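Local coordinates for uncharacterized protein (Bordetella bronchiseptica, PDB 4XG0) that is of unassigned individual function but belongs to the DUF1537 kinase family, and so probably phosphorylates an acid sugar in a catabolic pathway, at residues 78-83 with 120-125; 377-382 with 421-426; 148-151 with 157-160; 296-301 with 340-345; 189-194 with 200-205. All coordinates share one frame; numbering follows the deposited sequence.

Contact 1: residues 78-83 with 120-125; sequences THSRPL and KAEIDA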
# COMPACT_ATOMS: atom_id res chain seq x y z
N THR A 78 6.06 1.77 23.52
CA THR A 78 7.03 1.36 24.53
C THR A 78 7.24 2.46 25.57
O THR A 78 8.02 2.29 26.50
CB THR A 78 8.39 1.05 23.89
OG1 THR A 78 8.72 2.09 22.98
CG2 THR A 78 8.35 -0.27 23.13
N HIS A 79 6.55 3.60 25.41
CA HIS A 79 6.81 4.81 26.23
C HIS A 79 8.28 5.01 26.53
O HIS A 79 8.64 5.30 27.68
CB HIS A 79 6.08 4.76 27.57
CG HIS A 79 4.85 3.91 27.58
ND1 HIS A 79 3.57 4.44 27.53
CD2 HIS A 79 4.69 2.57 27.68
CE1 HIS A 79 2.69 3.47 27.58
NE2 HIS A 79 3.33 2.32 27.68
N SER A 80 9.13 4.91 25.52
CA SER A 80 10.58 4.85 25.75
C SER A 80 11.38 6.06 25.26
O SER A 80 12.60 6.09 25.45
CB SER A 80 11.13 3.60 25.07
OG SER A 80 10.85 3.63 23.68
N ARG A 81 10.71 7.06 24.68
CA ARG A 81 11.43 8.20 24.08
C ARG A 81 12.31 8.99 25.08
O ARG A 81 13.45 9.36 24.76
CB ARG A 81 10.44 9.14 23.39
CG ARG A 81 11.11 10.21 22.54
CD ARG A 81 10.08 11.01 21.78
NE ARG A 81 9.49 10.25 20.69
CZ ARG A 81 8.68 10.75 19.77
NH1 ARG A 81 8.20 9.96 18.81
NH2 ARG A 81 8.33 12.03 19.79
N PRO A 82 11.80 9.23 26.30
CA PRO A 82 12.64 9.94 27.28
C PRO A 82 13.50 9.03 28.17
O PRO A 82 14.11 9.53 29.12
CB PRO A 82 11.62 10.67 28.15
CG PRO A 82 10.43 9.75 28.15
CD PRO A 82 10.42 9.07 26.79
N LEU A 83 13.56 7.73 27.88
CA LEU A 83 14.34 6.81 28.71
C LEU A 83 15.81 6.79 28.33
O LEU A 83 16.18 7.23 27.25
CB LEU A 83 13.80 5.39 28.61
CG LEU A 83 12.41 5.16 29.20
CD1 LEU A 83 12.06 3.68 29.19
CD2 LEU A 83 12.30 5.74 30.61
N LYS A 120 19.65 4.80 18.15
CA LYS A 120 20.43 3.66 17.74
C LYS A 120 20.16 2.49 18.65
O LYS A 120 20.09 1.37 18.18
CB LYS A 120 21.95 3.98 17.76
CG LYS A 120 22.79 2.80 17.31
CD LYS A 120 24.34 3.14 17.48
CE LYS A 120 25.22 1.91 17.41
NZ LYS A 120 25.10 1.21 16.10
N ALA A 121 20.00 2.75 19.94
CA ALA A 121 19.89 1.66 20.90
C ALA A 121 18.65 0.82 20.59
O ALA A 121 18.70 -0.41 20.58
CB ALA A 121 19.84 2.21 22.34
N GLU A 122 17.56 1.50 20.28
CA GLU A 122 16.26 0.82 20.07
C GLU A 122 16.28 0.10 18.73
O GLU A 122 15.78 -1.01 18.62
CB GLU A 122 15.08 1.80 20.14
CG GLU A 122 14.81 2.39 21.52
CD GLU A 122 13.45 3.07 21.60
OE1 GLU A 122 12.66 2.87 20.66
OE2 GLU A 122 13.15 3.78 22.59
N ILE A 123 16.93 0.70 17.73
CA ILE A 123 17.01 0.06 16.41
C ILE A 123 17.80 -1.24 16.43
O ILE A 123 17.34 -2.25 15.93
CB ILE A 123 17.55 1.02 15.34
CG1 ILE A 123 16.46 2.05 14.99
CG2 ILE A 123 18.00 0.25 14.11
CD1 ILE A 123 17.00 3.27 14.27
N ASP A 124 19.00 -1.23 17.00
CA ASP A 124 19.74 -2.47 17.14
C ASP A 124 19.00 -3.55 17.92
O ASP A 124 19.01 -4.70 17.53
CB ASP A 124 21.10 -2.19 17.80
CG ASP A 124 22.05 -1.48 16.86
OD1 ASP A 124 21.85 -1.58 15.63
OD2 ASP A 124 23.00 -0.83 17.37
N ALA A 125 18.36 -3.17 19.02
CA ALA A 125 17.66 -4.14 19.84
C ALA A 125 16.49 -4.75 19.06
O ALA A 125 16.23 -5.94 19.14
CB ALA A 125 17.16 -3.49 21.12
O HOH W 1 10.10 1.85 20.27

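Contact 2: residues 377-382 with 421-426; sequences LVDEVT and RERRFT. With SO4 (sulfate ion), chain E.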
# COMPACT_ATOMS: atom_id res chain seq x y z
N LEU A 377 -20.26 -0.69 0.25
CA LEU A 377 -19.22 0.31 0.14
C LEU A 377 -18.16 0.16 1.21
O LEU A 377 -18.45 -0.14 2.37
CB LEU A 377 -19.80 1.72 0.20
CG LEU A 377 -20.26 2.33 -1.11
CD1 LEU A 377 -20.56 3.78 -0.91
CD2 LEU A 377 -19.19 2.17 -2.20
N VAL A 378 -16.94 0.47 0.80
CA VAL A 378 -15.80 0.35 1.66
C VAL A 378 -15.13 1.69 1.82
O VAL A 378 -14.89 2.13 2.94
CB VAL A 378 -14.86 -0.68 1.04
CG1 VAL A 378 -13.57 -0.70 1.75
CG2 VAL A 378 -15.56 -2.04 1.10
N ASP A 379 -14.87 2.34 0.69
CA ASP A 379 -14.21 3.63 0.67
C ASP A 379 -14.20 4.20 -0.74
O ASP A 379 -15.11 3.94 -1.53
CB ASP A 379 -12.78 3.48 1.18
CG ASP A 379 -12.26 4.75 1.77
OD1 ASP A 379 -12.74 5.15 2.87
OD2 ASP A 379 -11.37 5.34 1.12
N GLU A 380 -13.20 4.99 -1.10
CA GLU A 380 -13.16 5.50 -2.47
C GLU A 380 -11.75 5.70 -2.98
O GLU A 380 -10.81 5.87 -2.19
CB GLU A 380 -13.90 6.82 -2.54
CG GLU A 380 -13.23 7.89 -1.75
CD GLU A 380 -14.05 9.14 -1.68
OE1 GLU A 380 -15.27 9.05 -1.98
OE2 GLU A 380 -13.48 10.20 -1.34
N VAL A 381 -11.61 5.70 -4.30
CA VAL A 381 -10.31 5.97 -4.92
C VAL A 381 -10.08 7.47 -4.81
O VAL A 381 -8.98 7.96 -4.43
CB VAL A 381 -10.29 5.52 -6.40
CG1 VAL A 381 -8.90 5.67 -7.01
CG2 VAL A 381 -10.73 4.08 -6.55
N THR A 382 -11.14 8.21 -5.13
CA THR A 382 -11.23 9.66 -5.00
C THR A 382 -12.74 10.00 -5.04
O THR A 382 -13.54 9.15 -5.40
CB THR A 382 -10.45 10.35 -6.14
OG1 THR A 382 -10.49 11.77 -5.96
CG2 THR A 382 -11.01 9.99 -7.49
N ARG A 421 -5.76 -3.13 -5.26
CA ARG A 421 -4.67 -3.99 -4.86
C ARG A 421 -4.20 -3.64 -3.46
O ARG A 421 -3.87 -4.50 -2.68
CB ARG A 421 -3.50 -3.84 -5.82
CG ARG A 421 -3.83 -4.27 -7.19
CD ARG A 421 -2.61 -4.51 -8.03
NE ARG A 421 -3.02 -5.54 -8.96
CZ ARG A 421 -3.00 -6.84 -8.68
NH1 ARG A 421 -2.49 -7.28 -7.53
NH2 ARG A 421 -3.44 -7.69 -9.57
N GLU A 422 -4.16 -2.34 -3.17
CA GLU A 422 -3.53 -1.84 -1.96
C GLU A 422 -4.45 -1.69 -0.76
O GLU A 422 -4.13 -1.03 0.20
CB GLU A 422 -2.86 -0.52 -2.27
CG GLU A 422 -1.69 -0.72 -3.22
CD GLU A 422 -0.87 0.53 -3.43
OE1 GLU A 422 -1.37 1.65 -3.20
OE2 GLU A 422 0.28 0.35 -3.87
N ARG A 423 -5.64 -2.30 -0.86
CA ARG A 423 -6.56 -2.39 0.25
C ARG A 423 -6.61 -3.82 0.73
O ARG A 423 -6.63 -4.74 -0.08
CB ARG A 423 -7.95 -1.93 -0.17
CG ARG A 423 -9.01 -2.17 0.87
CD ARG A 423 -10.22 -1.31 0.65
NE ARG A 423 -9.87 0.09 0.90
CZ ARG A 423 -10.02 0.69 2.08
NH1 ARG A 423 -9.66 1.96 2.20
NH2 ARG A 423 -10.52 0.05 3.13
N ARG A 424 -6.65 -3.96 2.04
CA ARG A 424 -6.84 -5.25 2.69
C ARG A 424 -8.35 -5.48 2.78
O ARG A 424 -9.08 -4.65 3.33
CB ARG A 424 -6.24 -5.24 4.08
CG ARG A 424 -6.38 -6.58 4.78
CD ARG A 424 -5.58 -7.65 4.03
NE ARG A 424 -5.63 -8.91 4.77
CZ ARG A 424 -5.88 -10.11 4.25
NH1 ARG A 424 -6.14 -10.25 2.95
NH2 ARG A 424 -5.89 -11.18 5.04
N PHE A 425 -8.80 -6.59 2.22
CA PHE A 425 -10.21 -6.97 2.32
C PHE A 425 -10.35 -8.17 3.25
O PHE A 425 -9.55 -9.08 3.17
CB PHE A 425 -10.73 -7.33 0.95
CG PHE A 425 -10.80 -6.18 0.01
CD1 PHE A 425 -11.91 -5.37 -0.01
CD2 PHE A 425 -9.74 -5.91 -0.85
CE1 PHE A 425 -11.98 -4.30 -0.90
CE2 PHE A 425 -9.78 -4.83 -1.72
CZ PHE A 425 -10.91 -4.03 -1.76
N THR A 426 -11.35 -8.17 4.13
CA THR A 426 -11.56 -9.30 5.04
C THR A 426 -12.97 -9.85 4.91
O THR A 426 -13.56 -9.78 3.84
CB THR A 426 -11.28 -8.91 6.49
OG1 THR A 426 -11.87 -9.87 7.37
CG2 THR A 426 -11.83 -7.51 6.81
S SO4 E . -7.23 13.34 -4.90
O1 SO4 E . -5.77 13.35 -4.77
O2 SO4 E . -7.77 12.10 -4.35
O3 SO4 E . -7.81 14.49 -4.18
O4 SO4 E . -7.60 13.43 -6.32

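Contact 3: residues 148-151 with 157-160; sequences TVRQ and GDRP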
# COMPACT_ATOMS: atom_id res chain seq x y z
N THR A 148 12.49 15.50 5.71
CA THR A 148 13.04 14.77 4.58
C THR A 148 14.38 14.21 5.02
O THR A 148 14.92 14.64 6.02
CB THR A 148 13.19 15.65 3.35
OG1 THR A 148 14.05 16.79 3.63
CG2 THR A 148 11.82 16.16 2.91
N VAL A 149 14.88 13.23 4.27
CA VAL A 149 16.20 12.65 4.50
C VAL A 149 17.01 12.91 3.24
O VAL A 149 16.66 12.45 2.13
CB VAL A 149 16.13 11.15 4.83
CG1 VAL A 149 17.53 10.56 4.89
CG2 VAL A 149 15.39 10.93 6.17
N ARG A 150 18.08 13.69 3.43
CA ARG A 150 18.92 14.19 2.34
C ARG A 150 20.38 13.81 2.54
O ARG A 150 21.02 14.30 3.46
CB ARG A 150 18.83 15.71 2.27
CG ARG A 150 17.40 16.20 2.09
CD ARG A 150 17.37 17.69 1.76
NE ARG A 150 16.04 18.22 2.00
CZ ARG A 150 15.64 19.45 1.67
NH1 ARG A 150 14.38 19.81 1.93
NH2 ARG A 150 16.48 20.32 1.12
N GLN A 151 20.90 12.95 1.66
CA GLN A 151 22.22 12.36 1.82
C GLN A 151 22.39 11.86 3.27
O GLN A 151 23.46 12.03 3.91
CB GLN A 151 23.32 13.37 1.42
CG GLN A 151 23.17 13.80 -0.05
CD GLN A 151 24.40 14.45 -0.63
OE1 GLN A 151 24.82 15.51 -0.19
NE2 GLN A 151 24.97 13.81 -1.63
N GLY A 157 12.20 21.27 7.03
CA GLY A 157 12.25 22.31 6.02
C GLY A 157 13.62 22.32 5.33
O GLY A 157 14.11 21.26 4.93
N ASP A 158 14.25 23.49 5.19
CA ASP A 158 15.51 23.61 4.45
C ASP A 158 16.77 23.51 5.34
O ASP A 158 17.88 23.83 4.87
CB ASP A 158 15.53 24.92 3.64
CG ASP A 158 16.17 24.75 2.25
OD1 ASP A 158 15.87 23.75 1.55
OD2 ASP A 158 16.97 25.64 1.86
N ARG A 159 16.62 23.08 6.60
CA ARG A 159 17.78 22.96 7.52
C ARG A 159 17.90 21.57 8.15
O ARG A 159 16.91 20.92 8.42
CB ARG A 159 17.68 23.96 8.68
CG ARG A 159 17.13 25.32 8.33
CD ARG A 159 17.27 26.28 9.52
NE ARG A 159 16.37 25.94 10.62
CZ ARG A 159 15.29 26.63 10.97
NH1 ARG A 159 14.53 26.23 11.99
NH2 ARG A 159 14.95 27.74 10.32
N PRO A 160 19.13 21.10 8.40
CA PRO A 160 19.34 19.89 9.21
C PRO A 160 18.69 20.02 10.57
O PRO A 160 18.69 21.12 11.10
CB PRO A 160 20.87 19.87 9.39
CG PRO A 160 21.37 20.53 8.16
CD PRO A 160 20.39 21.64 7.88
O HOH W 2 12.78 18.98 4.46
O HOH W 3 13.50 22.79 1.08

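Contact 4: residues 296-301 with 340-345; sequences RNWAAW and GELAAR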
# COMPACT_ATOMS: atom_id res chain seq x y z
N ARG A 296 -15.08 -16.08 -30.99
CA ARG A 296 -13.76 -16.64 -31.32
C ARG A 296 -12.63 -15.66 -31.01
O ARG A 296 -11.56 -16.06 -30.55
CB ARG A 296 -13.71 -17.06 -32.78
CG ARG A 296 -14.58 -18.30 -33.03
CD ARG A 296 -14.75 -18.58 -34.50
NE ARG A 296 -15.32 -17.43 -35.18
CZ ARG A 296 -15.71 -17.42 -36.45
NH1 ARG A 296 -15.61 -18.52 -37.19
NH2 ARG A 296 -16.22 -16.31 -36.98
N ASN A 297 -12.88 -14.38 -31.25
CA ASN A 297 -11.88 -13.35 -30.99
C ASN A 297 -11.66 -13.21 -29.47
O ASN A 297 -10.53 -13.10 -28.99
CB ASN A 297 -12.34 -12.02 -31.60
CG ASN A 297 -11.23 -10.97 -31.67
OD1 ASN A 297 -10.97 -10.27 -30.68
ND2 ASN A 297 -10.62 -10.82 -32.84
N TRP A 298 -12.74 -13.25 -28.70
CA TRP A 298 -12.66 -13.20 -27.24
C TRP A 298 -11.86 -14.40 -26.72
O TRP A 298 -10.92 -14.23 -25.94
CB TRP A 298 -14.06 -13.25 -26.62
CG TRP A 298 -14.08 -13.50 -25.12
CD1 TRP A 298 -14.54 -14.63 -24.49
CD2 TRP A 298 -13.63 -12.62 -24.09
NE1 TRP A 298 -14.40 -14.50 -23.13
CE2 TRP A 298 -13.85 -13.27 -22.86
CE3 TRP A 298 -13.08 -11.33 -24.07
CZ2 TRP A 298 -13.54 -12.70 -21.65
CZ3 TRP A 298 -12.77 -10.77 -22.88
CH2 TRP A 298 -12.99 -11.45 -21.67
N ALA A 299 -12.26 -15.60 -27.16
CA ALA A 299 -11.56 -16.83 -26.78
C ALA A 299 -10.05 -16.74 -27.02
O ALA A 299 -9.26 -17.14 -26.17
CB ALA A 299 -12.16 -18.01 -27.51
N ALA A 300 -9.64 -16.20 -28.15
CA ALA A 300 -8.21 -16.11 -28.48
C ALA A 300 -7.47 -15.13 -27.58
O ALA A 300 -6.30 -15.30 -27.27
CB ALA A 300 -8.03 -15.73 -29.95
N TRP A 301 -8.15 -14.07 -27.15
CA TRP A 301 -7.46 -13.09 -26.32
C TRP A 301 -7.32 -13.64 -24.92
O TRP A 301 -6.26 -13.51 -24.30
CB TRP A 301 -8.18 -11.75 -26.33
CG TRP A 301 -7.50 -10.72 -25.46
CD1 TRP A 301 -6.40 -9.96 -25.78
CD2 TRP A 301 -7.88 -10.34 -24.14
NE1 TRP A 301 -6.09 -9.13 -24.73
CE2 TRP A 301 -6.98 -9.35 -23.71
CE3 TRP A 301 -8.90 -10.75 -23.27
CZ2 TRP A 301 -7.07 -8.75 -22.45
CZ3 TRP A 301 -9.00 -10.16 -22.03
CH2 TRP A 301 -8.08 -9.16 -21.63
N GLY A 340 -19.80 -6.44 -20.70
CA GLY A 340 -20.18 -6.82 -19.36
C GLY A 340 -20.23 -8.32 -19.21
O GLY A 340 -19.74 -8.88 -18.23
N GLU A 341 -20.83 -8.97 -20.19
CA GLU A 341 -20.94 -10.43 -20.13
C GLU A 341 -19.56 -11.07 -20.20
O GLU A 341 -19.28 -12.01 -19.44
CB GLU A 341 -21.82 -10.96 -21.25
CG GLU A 341 -23.30 -10.70 -21.02
CD GLU A 341 -24.12 -11.98 -20.92
OE1 GLU A 341 -24.38 -12.60 -21.97
OE2 GLU A 341 -24.50 -12.36 -19.79
N LEU A 342 -18.70 -10.59 -21.10
CA LEU A 342 -17.34 -11.16 -21.21
C LEU A 342 -16.49 -10.92 -19.94
O LEU A 342 -15.79 -11.83 -19.45
CB LEU A 342 -16.64 -10.60 -22.46
CG LEU A 342 -17.34 -10.96 -23.79
CD1 LEU A 342 -16.67 -10.31 -24.98
CD2 LEU A 342 -17.40 -12.47 -23.99
N ALA A 343 -16.55 -9.71 -19.40
CA ALA A 343 -15.84 -9.40 -18.16
C ALA A 343 -16.25 -10.41 -17.10
O ALA A 343 -15.40 -10.92 -16.36
CB ALA A 343 -16.13 -7.99 -17.70
N ALA A 344 -17.55 -10.69 -17.01
CA ALA A 344 -18.04 -11.62 -15.98
C ALA A 344 -17.53 -13.01 -16.22
O ALA A 344 -17.14 -13.72 -15.27
CB ALA A 344 -19.57 -11.62 -15.93
N ARG A 345 -17.54 -13.44 -17.48
CA ARG A 345 -17.01 -14.76 -17.79
C ARG A 345 -15.56 -14.89 -17.33
O ARG A 345 -15.14 -15.92 -16.77
CB ARG A 345 -17.15 -15.07 -19.26
CG ARG A 345 -18.53 -15.56 -19.67
CD ARG A 345 -18.74 -15.60 -21.18
NE ARG A 345 -17.69 -16.34 -21.90
CZ ARG A 345 -17.59 -16.38 -23.23
NH1 ARG A 345 -18.47 -15.76 -23.96
NH2 ARG A 345 -16.61 -17.06 -23.82

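Contact 5: residues 189-194 with 200-205; sequences AAQAGE and ARRIAA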
# COMPACT_ATOMS: atom_id res chain seq x y z
N ALA A 189 20.46 6.40 -1.85
CA ALA A 189 19.34 7.19 -2.35
C ALA A 189 18.82 6.60 -3.65
O ALA A 189 19.62 6.22 -4.51
CB ALA A 189 19.78 8.63 -2.56
N ALA A 190 17.50 6.49 -3.83
CA ALA A 190 16.98 6.04 -5.13
C ALA A 190 17.51 6.92 -6.25
O ALA A 190 17.63 8.14 -6.11
CB ALA A 190 15.47 6.03 -5.15
N GLN A 191 17.83 6.29 -7.38
CA GLN A 191 18.33 7.00 -8.53
C GLN A 191 17.15 7.44 -9.42
O GLN A 191 16.03 6.95 -9.25
CB GLN A 191 19.31 6.09 -9.28
CG GLN A 191 20.48 5.65 -8.38
CD GLN A 191 21.21 4.43 -8.91
OE1 GLN A 191 20.90 3.91 -9.97
NE2 GLN A 191 22.21 3.96 -8.15
N ALA A 192 17.42 8.35 -10.36
CA ALA A 192 16.36 9.07 -11.08
C ALA A 192 15.11 8.27 -11.45
O ALA A 192 14.00 8.62 -11.03
CB ALA A 192 16.95 9.73 -12.34
N GLY A 193 15.27 7.21 -12.23
CA GLY A 193 14.12 6.42 -12.67
C GLY A 193 14.06 5.03 -12.05
O GLY A 193 13.44 4.12 -12.60
N GLU A 194 14.70 4.87 -10.90
CA GLU A 194 14.91 3.55 -10.32
C GLU A 194 13.60 2.87 -9.92
O GLU A 194 12.67 3.51 -9.43
CB GLU A 194 15.84 3.65 -9.10
CG GLU A 194 16.21 2.30 -8.47
CD GLU A 194 17.37 2.39 -7.49
OE1 GLU A 194 17.54 3.45 -6.85
OE2 GLU A 194 18.12 1.40 -7.35
N ALA A 200 15.47 -2.38 -4.11
CA ALA A 200 15.47 -3.47 -3.14
C ALA A 200 16.80 -4.22 -3.15
O ALA A 200 17.34 -4.57 -2.09
CB ALA A 200 14.29 -4.43 -3.43
N ARG A 201 17.34 -4.48 -4.34
CA ARG A 201 18.64 -5.12 -4.46
C ARG A 201 19.69 -4.35 -3.68
O ARG A 201 20.47 -4.94 -2.93
CB ARG A 201 19.05 -5.23 -5.93
CG ARG A 201 18.69 -6.57 -6.59
CD ARG A 201 18.70 -6.48 -8.12
NE ARG A 201 17.64 -7.31 -8.71
CZ ARG A 201 16.78 -6.91 -9.65
NH1 ARG A 201 15.86 -7.75 -10.11
NH2 ARG A 201 16.84 -5.67 -10.15
N ARG A 202 19.73 -3.03 -3.86
CA ARG A 202 20.75 -2.22 -3.21
C ARG A 202 20.59 -2.16 -1.68
O ARG A 202 21.59 -2.03 -0.95
CB ARG A 202 20.77 -0.81 -3.81
CG ARG A 202 21.06 -0.80 -5.31
CD ARG A 202 21.56 0.55 -5.77
NE ARG A 202 20.54 1.60 -5.73
CZ ARG A 202 20.68 2.78 -5.14
NH1 ARG A 202 19.70 3.66 -5.18
NH2 ARG A 202 21.79 3.10 -4.49
N ILE A 203 19.36 -2.23 -1.18
CA ILE A 203 19.16 -2.22 0.27
C ILE A 203 19.69 -3.54 0.86
O ILE A 203 20.28 -3.56 1.95
CB ILE A 203 17.69 -2.03 0.63
CG1 ILE A 203 17.26 -0.59 0.34
CG2 ILE A 203 17.44 -2.37 2.09
CD1 ILE A 203 15.72 -0.40 0.35
N ALA A 204 19.46 -4.64 0.16
CA ALA A 204 19.93 -5.93 0.63
C ALA A 204 21.46 -5.94 0.70
O ALA A 204 22.05 -6.45 1.64
CB ALA A 204 19.44 -7.05 -0.28
N ALA A 205 22.09 -5.36 -0.32
CA ALA A 205 23.54 -5.29 -0.37
C ALA A 205 24.12 -4.48 0.79
O ALA A 205 25.26 -4.71 1.21
CB ALA A 205 23.99 -4.70 -1.71
O HOH W 4 22.98 5.37 -3.48

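Contact 1: residues 78-83 with 120-125
Ser-80 OG donates to Glu-122 OE2 over 2.5 Å, a short bond between two buried side chains and the one direct link from the loop 78-83 to the helix segment 120-125. The hydroxyl comes to the syn side of OE2 but 35° out of the carboxylate plane. Torsion places it there: with chi1 at 59°, OG stands between the backbone N and the carbonyl carbon of its own residue, while the Glu-122 chain runs out extended beyond CG to meet it. The other carboxylate oxygen is held as well. A water donates to Glu-122 OE1 at 2.8 Å and lies 3.1 Å from Thr-78 OG1, and Lys-109 forms a salt bridge to the same OE1. Two partners at one oxygen and a hydroxyl at the other should fix the rotation of the carboxylate. Val-91, Ala-88 and Val-92 of helix 85-101 pack against this pair. Next along the loop, Arg-81 pairs with Asp-33 and hydrogen-bonds a citrate that probably came from the crystallisation liquor. The arrangement is typical of an alpha/beta domain with a parallel sheet, where loops leaving the C-terminal ends of strands often line the ligand site, here in the probable sugar-binding domain.

Contact 2: residues 377-382 with 421-426
The guanidinium of Arg-423 lies against Val-378 and Asp-379, the two residues of edge strand 374-380 that form a classic beta bulge opposite Leu-387 of strand 385-391. The apolar part of the contact is made by Val-378 CG1, which approaches Arg-423 NH2 obliquely at 3.4 Å and touches Arg-423 CD at 3.6 Å as the side chains slide past each other in opposite directions. Holding CG1 anti to the backbone N (chi1 171°) points this methyl at the arginine. Asp-379 brings a methylene instead: its CB sits over one guanidinium face, 3.6 Å from Arg-423 NH1. The arginine chain reaches this place through a bend at chi3, and its CG covers one face of the Phe-425 ring.

Electrostatics add little direction. Asp-379 OD2 and Arg-423 NH1 form a long salt bridge of 3.9 Å in which the oxygen lies well out of the guanidinium plane, leaving only attraction between charges. Most of this surface contact is exposed, and it fastens the C-terminal tail, beyond helix 412-421, to the sheet of the probable nucleotide-binding domain. Asp-379 OD2 has a firmer partner in its own strand, accepting from Glu-380 N at 2.9 Å, 49° above the carboxylate plane.

Contact 3: residues 148-151 with 157-160
This is a solvent-bridged charge contact on the surface of a small antiparallel sheet, joining strand 147-150 to the short loop 157-158 that links strands 153-156 and 159-160. Arg-150 carries it. Its chain is extended from CG to NE, and its NH2 forms a salt bridge of 3.5 Å with Asp-158 OD1, which stands at the guanidinium edge. The two side chains cross at about a right angle, with the carboxylate and guanidinium planes 66° apart, so the acid offers one oxygen and not a paired grip. A water reinforces the link, donating to Asp-158 OD1 at 2.6 Å and accepting from Arg-150 NH1 at 3.2 Å.

Thr-148, two residues back on the same strand, steadies the arginine: its OG1 accepts from Arg-150 NE at 2.9 Å, within 9° of the guanidinium plane. The threonine hydroxyl then donates to a second water at 2.7 Å, and this water donates a hydrogen bond to Gly-157 O, also at 2.7 Å. Arg-150 NH1 gives the same water a weak bond. Tyr-155 of strand 153-156 lies between the outer strands, touching Thr-148, Arg-150 and Pro-160, while Val-149 reaches the loop residue Asp-213, which follows strand 209-212 of the large parallel sheet.

Contact 4: residues 296-301 with 340-345
The indole of Trp-298 receives Leu-342 over one face and Arg-345 NH2 at its edge, where helix 295-304 packs against helix 334-349 on the sheet of the probable nucleotide-binding domain. Leu-342 CD2 makes a CH-pi contact with the five-membered ring, 3.5 Å from its centroid and only 5° off the normal. The same leucine spreads along the face: CD1 lies 3.8 Å from Trp-298 CE3, and CB sits 3.6 Å above the plane, over the six-membered ring and so toward the indole rim. Trp-298 has CG anti to its backbone nitrogen (chi1 168°), a torsion that sends the indole across to the neighbouring helix.

Around the arginine the roles are exchanged, since the tryptophan presents its edge to a face of the Arg-345 guanidinium. The planes stand 79° apart, close to perpendicular. A bend at chi3 brings the guanidinium there, and Asp-295 holds its NH1 in a salt bridge. Deeper in, Trp-285 meets Trp-298 edge-to-face and Leu-320 of strand 317-321 touches it from the sheet. Trp-298 CD1 approaches Arg-345 NH2 at 3.3 Å at the edge, and the backbone Leu-342 O lies 3.3 Å from Trp-298 CZ2, above the ring plane.

Contact 5: residues 189-194 with 200-205
A type I beta turn from Gln-191 to Glu-194, in the loop between strand 186-188 and helix 196-205, is clamped to that helix by Arg-202. The site lies at the edge of the large parallel sheet in the probable sugar-binding domain, where strand 186-188 is the outermost strand. Glu-194 is gripped side-on through two nitrogens: Arg-202 NH1 donates to Glu-194 OE1 at 2.7 Å, and Arg-202 NE to Glu-194 OE2 at 2.9 Å. Both oxygens use their syn lone pairs, and the carboxylate and guanidinium planes are only 14° apart, so the salt bridge is nearly flat; both bonds are also close to straight.

Two further bonds tie this pair to the loop backbone. Arg-202 NH1 also donates to Ala-189 O at 2.6 Å; the donor stays near its own guanidinium plane but comes from above the carbonyl plane. Glu-194 OE1 accepts a second hydrogen bond from Gln-191 N at 2.9 Å, on its anti side and tilted out of the carboxylate plane, so that one buried side chain joins both ends of the turn to the arginine. The rotation of the guanidinium is thereby fixed. A bend at chi3 (-69°) turns the head of Arg-202 toward the loop, whereas Glu-194 reaches it through an extended chain.

On the remaining edge a water accepts from Arg-202 NH2 at 2.8 Å and from the backbone N of Ala-189. Leu-188, the last residue of the strand, packs against Arg-202 as well. Over one guanidinium face lies the Gln-191 amide, tilted by 29°, with NE2 centred above the group and 3.6 Å from Arg-202 CZ.

How the contacts relate
Contacts 1, 3 and 5 belong to the N-terminal, probable sugar-binding domain and follow one another along the chain. Contacts 4 and 2 come later, in that order, and involve the probable nucleotide-binding domain. Contacts 3 and 5 are the nearest pair, with centres about 19 Å apart, whereas contacts 1 and 4 lie about 57 Å apart on opposite sides of the chain's centre. Contacts 1 and 5 are both built on the eight-stranded parallel sheet, and contacts 2 and 4 on the mixed sheet. Contact 2 is the most central: beside Arg-423, Arg-424 pairs with Glu-72, so the C-terminal tail spans from one domain to the other.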